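Local coordinates for hypothetical protein SPy0176 (Streptococcus pyogenes serotype M1, PDB 2OQT) that probably serves as the IIA component of a phosphotransferase system that phosphorylates ascorbate while carrying it across the cell membrane, at residues F81-L86 with V100-A105. Sequence-based numbering, arbitrary orientation.
Sequences FALITL and VLLTLA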
ATOM      1  N   PHE A  81      -7.568  -2.183   0.329  1.00 48.87           N
ATOM      2  CA  PHE A  81      -6.136  -2.181   0.414  1.00 49.34           C
ATOM      3  C   PHE A  81      -5.649  -2.781  -0.887  1.00 48.97           C
ATOM      4  O   PHE A  81      -6.327  -3.639  -1.477  1.00 47.55           O
ATOM      5  CB  PHE A  81      -5.608  -3.081   1.521  1.00 49.39           C
ATOM      6  CG  PHE A  81      -5.803  -2.550   2.932  1.00 51.04           C
ATOM      7  CD1 PHE A  81      -5.049  -1.458   3.406  1.00 53.76           C
ATOM      8  CD2 PHE A  81      -6.695  -3.195   3.819  1.00 49.76           C
ATOM      9  CE1 PHE A  81      -5.214  -0.995   4.747  1.00 51.20           C
ATOM     10  CE2 PHE A  81      -6.872  -2.750   5.144  1.00 51.85           C
ATOM     11  CZ  PHE A  81      -6.123  -1.644   5.612  1.00 51.37           C
ATOM     12  N   ALA A  82      -4.452  -2.343  -1.286  1.00 49.29           N
ATOM     13  CA  ALA A  82      -3.692  -2.947  -2.349  1.00 50.09           C
ATOM     14  C   ALA A  82      -2.289  -3.223  -1.798  1.00 50.76           C
ATOM     15  O   ALA A  82      -1.934  -2.690  -0.744  1.00 50.90           O
ATOM     16  CB  ALA A  82      -3.683  -2.045  -3.591  1.00 49.83           C
ATOM     17  N   LEU A  83      -1.517  -4.093  -2.462  1.00 52.44           N
ATOM     18  CA  LEU A  83      -0.135  -4.429  -2.030  1.00 53.38           C
ATOM     19  C   LEU A  83       0.751  -4.787  -3.191  1.00 54.30           C
ATOM     20  O   LEU A  83       0.543  -5.802  -3.883  1.00 54.94           O
ATOM     21  CB  LEU A  83      -0.101  -5.538  -0.981  1.00 53.48           C
ATOM     22  CG  LEU A  83       1.197  -6.154  -0.422  1.00 54.67           C
ATOM     23  CD1 LEU A  83       2.381  -5.300  -0.575  1.00 58.34           C
ATOM     24  CD2 LEU A  83       1.038  -6.458   1.073  1.00 57.74           C
ATOM     25  N   ILE A  84       1.758  -3.955  -3.399  1.00 54.95           N
ATOM     26  CA  ILE A  84       2.683  -4.173  -4.492  1.00 56.17           C
ATOM     27  C   ILE A  84       4.134  -4.239  -3.994  1.00 57.29           C
ATOM     28  O   ILE A  84       4.465  -3.828  -2.880  1.00 57.64           O
ATOM     29  CB  ILE A  84       2.460  -3.203  -5.709  1.00 55.42           C
ATOM     30  CG1 ILE A  84       3.052  -1.812  -5.440  1.00 55.36           C
ATOM     31  CG2 ILE A  84       0.988  -3.120  -6.060  1.00 54.71           C
ATOM     32  CD1 ILE A  84       3.645  -1.120  -6.669  1.00 53.57           C
ATOM     33  N   THR A  85       4.978  -4.800  -4.837  1.00 59.15           N
ATOM     34  CA  THR A  85       6.306  -5.227  -4.449  1.00 61.41           C
ATOM     35  C   THR A  85       7.140  -4.807  -5.623  1.00 62.72           C
ATOM     36  O   THR A  85       6.738  -4.995  -6.763  1.00 63.37           O
ATOM     37  CB  THR A  85       6.290  -6.783  -4.141  1.00 61.88           C
ATOM     38  OG1 THR A  85       6.412  -7.001  -2.718  1.00 61.59           O
ATOM     39  CG2 THR A  85       7.347  -7.581  -4.927  1.00 61.27           C
ATOM     40  N   LEU A  86       8.247  -4.142  -5.337  1.00 64.55           N
ATOM     41  CA  LEU A  86       9.122  -3.626  -6.355  1.00 65.99           C
ATOM     42  C   LEU A  86      10.374  -4.447  -6.386  1.00 67.84           C
ATOM     43  O   LEU A  86      10.917  -4.815  -5.345  1.00 68.25           O
ATOM     44  CB  LEU A  86       9.505  -2.179  -6.079  1.00 65.07           C
ATOM     45  CG  LEU A  86       8.390  -1.155  -6.292  1.00 65.05           C
ATOM     46  CD1 LEU A  86       8.850   0.279  -5.915  1.00 63.40           C
ATOM     47  CD2 LEU A  86       7.806  -1.206  -7.709  1.00 61.15           C
ATOM     48  N   VAL A 100       8.238  -1.631  -0.911  1.00 57.82           N
ATOM     49  CA  VAL A 100       6.876  -2.122  -0.751  1.00 57.34           C
ATOM     50  C   VAL A 100       5.844  -1.023  -0.487  1.00 56.79           C
ATOM     51  O   VAL A 100       5.909  -0.300   0.498  1.00 57.16           O
ATOM     52  CB  VAL A 100       6.815  -3.223   0.335  1.00 57.95           C
ATOM     53  CG1 VAL A 100       5.394  -3.814   0.453  1.00 57.20           C
ATOM     54  CG2 VAL A 100       7.863  -4.323   0.028  1.00 55.94           C
ATOM     55  N   LEU A 101       4.865  -0.938  -1.375  1.00 56.33           N
ATOM     56  CA  LEU A 101       3.737   0.006  -1.242  1.00 54.57           C
ATOM     57  C   LEU A 101       2.424  -0.702  -0.918  1.00 54.18           C
ATOM     58  O   LEU A 101       1.897  -1.515  -1.724  1.00 52.81           O
ATOM     59  CB  LEU A 101       3.590   0.837  -2.514  1.00 54.45           C
ATOM     60  CG  LEU A 101       4.849   1.686  -2.811  1.00 53.55           C
ATOM     61  CD1 LEU A 101       5.871   0.918  -3.670  1.00 52.61           C
ATOM     62  CD2 LEU A 101       4.479   3.036  -3.435  1.00 50.94           C
ATOM     63  N   LEU A 102       1.936  -0.396   0.287  1.00 53.01           N
ATOM     64  CA  LEU A 102       0.592  -0.736   0.728  1.00 52.82           C
ATOM     65  C   LEU A 102      -0.383   0.452   0.678  1.00 52.32           C
ATOM     66  O   LEU A 102      -0.624   1.132   1.668  1.00 52.63           O
ATOM     67  CB  LEU A 102       0.631  -1.298   2.144  1.00 52.88           C
ATOM     68  CG  LEU A 102      -0.292  -2.496   2.320  1.00 53.25           C
ATOM     69  CD1 LEU A 102       0.293  -3.447   3.345  1.00 53.33           C
ATOM     70  CD2 LEU A 102      -1.675  -2.066   2.698  1.00 53.94           C
ATOM     71  N   THR A 103      -0.934   0.687  -0.497  1.00 51.86           N
ATOM     72  CA  THR A 103      -2.076   1.560  -0.691  1.00 50.52           C
ATOM     73  C   THR A 103      -3.288   1.296   0.167  1.00 50.00           C
ATOM     74  O   THR A 103      -3.752   0.167   0.317  1.00 49.66           O
ATOM     75  CB  THR A 103      -2.480   1.464  -2.125  1.00 50.17           C
ATOM     76  OG1 THR A 103      -1.271   1.628  -2.847  1.00 51.42           O
ATOM     77  CG2 THR A 103      -3.480   2.559  -2.505  1.00 47.12           C
ATOM     78  N   LEU A 104      -3.834   2.388   0.651  1.00 48.66           N
ATOM     79  CA  LEU A 104      -4.966   2.357   1.532  1.00 50.00           C
ATOM     80  C   LEU A 104      -6.022   3.280   0.983  1.00 49.60           C
ATOM     81  O   LEU A 104      -5.711   4.413   0.683  1.00 50.54           O
ATOM     82  CB  LEU A 104      -4.492   2.910   2.867  1.00 50.57           C
ATOM     83  CG  LEU A 104      -5.446   3.177   4.009  1.00 52.10           C
ATOM     84  CD1 LEU A 104      -4.609   3.890   5.047  1.00 53.01           C
ATOM     85  CD2 LEU A 104      -6.521   4.062   3.619  1.00 52.75           C
ATOM     86  N   ALA A 105      -7.259   2.823   0.835  1.00 49.81           N
ATOM     87  CA  ALA A 105      -8.349   3.742   0.450  1.00 50.29           C
ATOM     88  C   ALA A 105      -9.527   3.666   1.391  1.00 51.01           C
ATOM     89  O   ALA A 105      -9.980   2.569   1.800  1.00 51.65           O
ATOM     90  CB  ALA A 105      -8.803   3.526  -1.016  1.00 49.33           C
TER
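Ile84 and Leu101 form an antiparallel hydrogen-bonded pair: Ile84 N gives a nearly straight bond to Leu101 O (3.0 Å, 172° at the hydrogen), while the return bond from Leu101 N to Ile84 O is longer, 3.3 Å, and reaches the oxygen from above the carbonyl plane. Both strands are interrupted, at Ala82 and at Leu102 and Thr103, yet Ala82 N still bonds to Thr103 O at 3.1 Å; the same oxygen lies at the edge of the Phe81 ring, near its plane. Phe81, Leu83, Thr85, Val100, Leu102 and Leu104 share one face. There Leu102 CD2 meets Phe81 CD1 at 3.5 Å, its CD1 rests on Leu83 CD2, and Leu83 CD1 touches Val100 CG1. These are central strands of the mixed sheet of the EIIA type 2 domain, 80-86 lying between 14-18 and 97-105. Helices 4-10 and 111-124 pack on this side, with Ile120 against Phe81 and Leu102. On the reverse face, Ile84 CG1 approaches Leu101 CB, and Ala82 CB faces Thr103 CB. With Leu101 CG anti to its carbonyl carbon (chi1 -61°), the CD1 branch is turned toward Leu86 CD1, 3.8 Å away. Helix 23-36 packs here, Ala30 touching Ile84 and Leu101, and Leu34 touching Ala82 and Thr103.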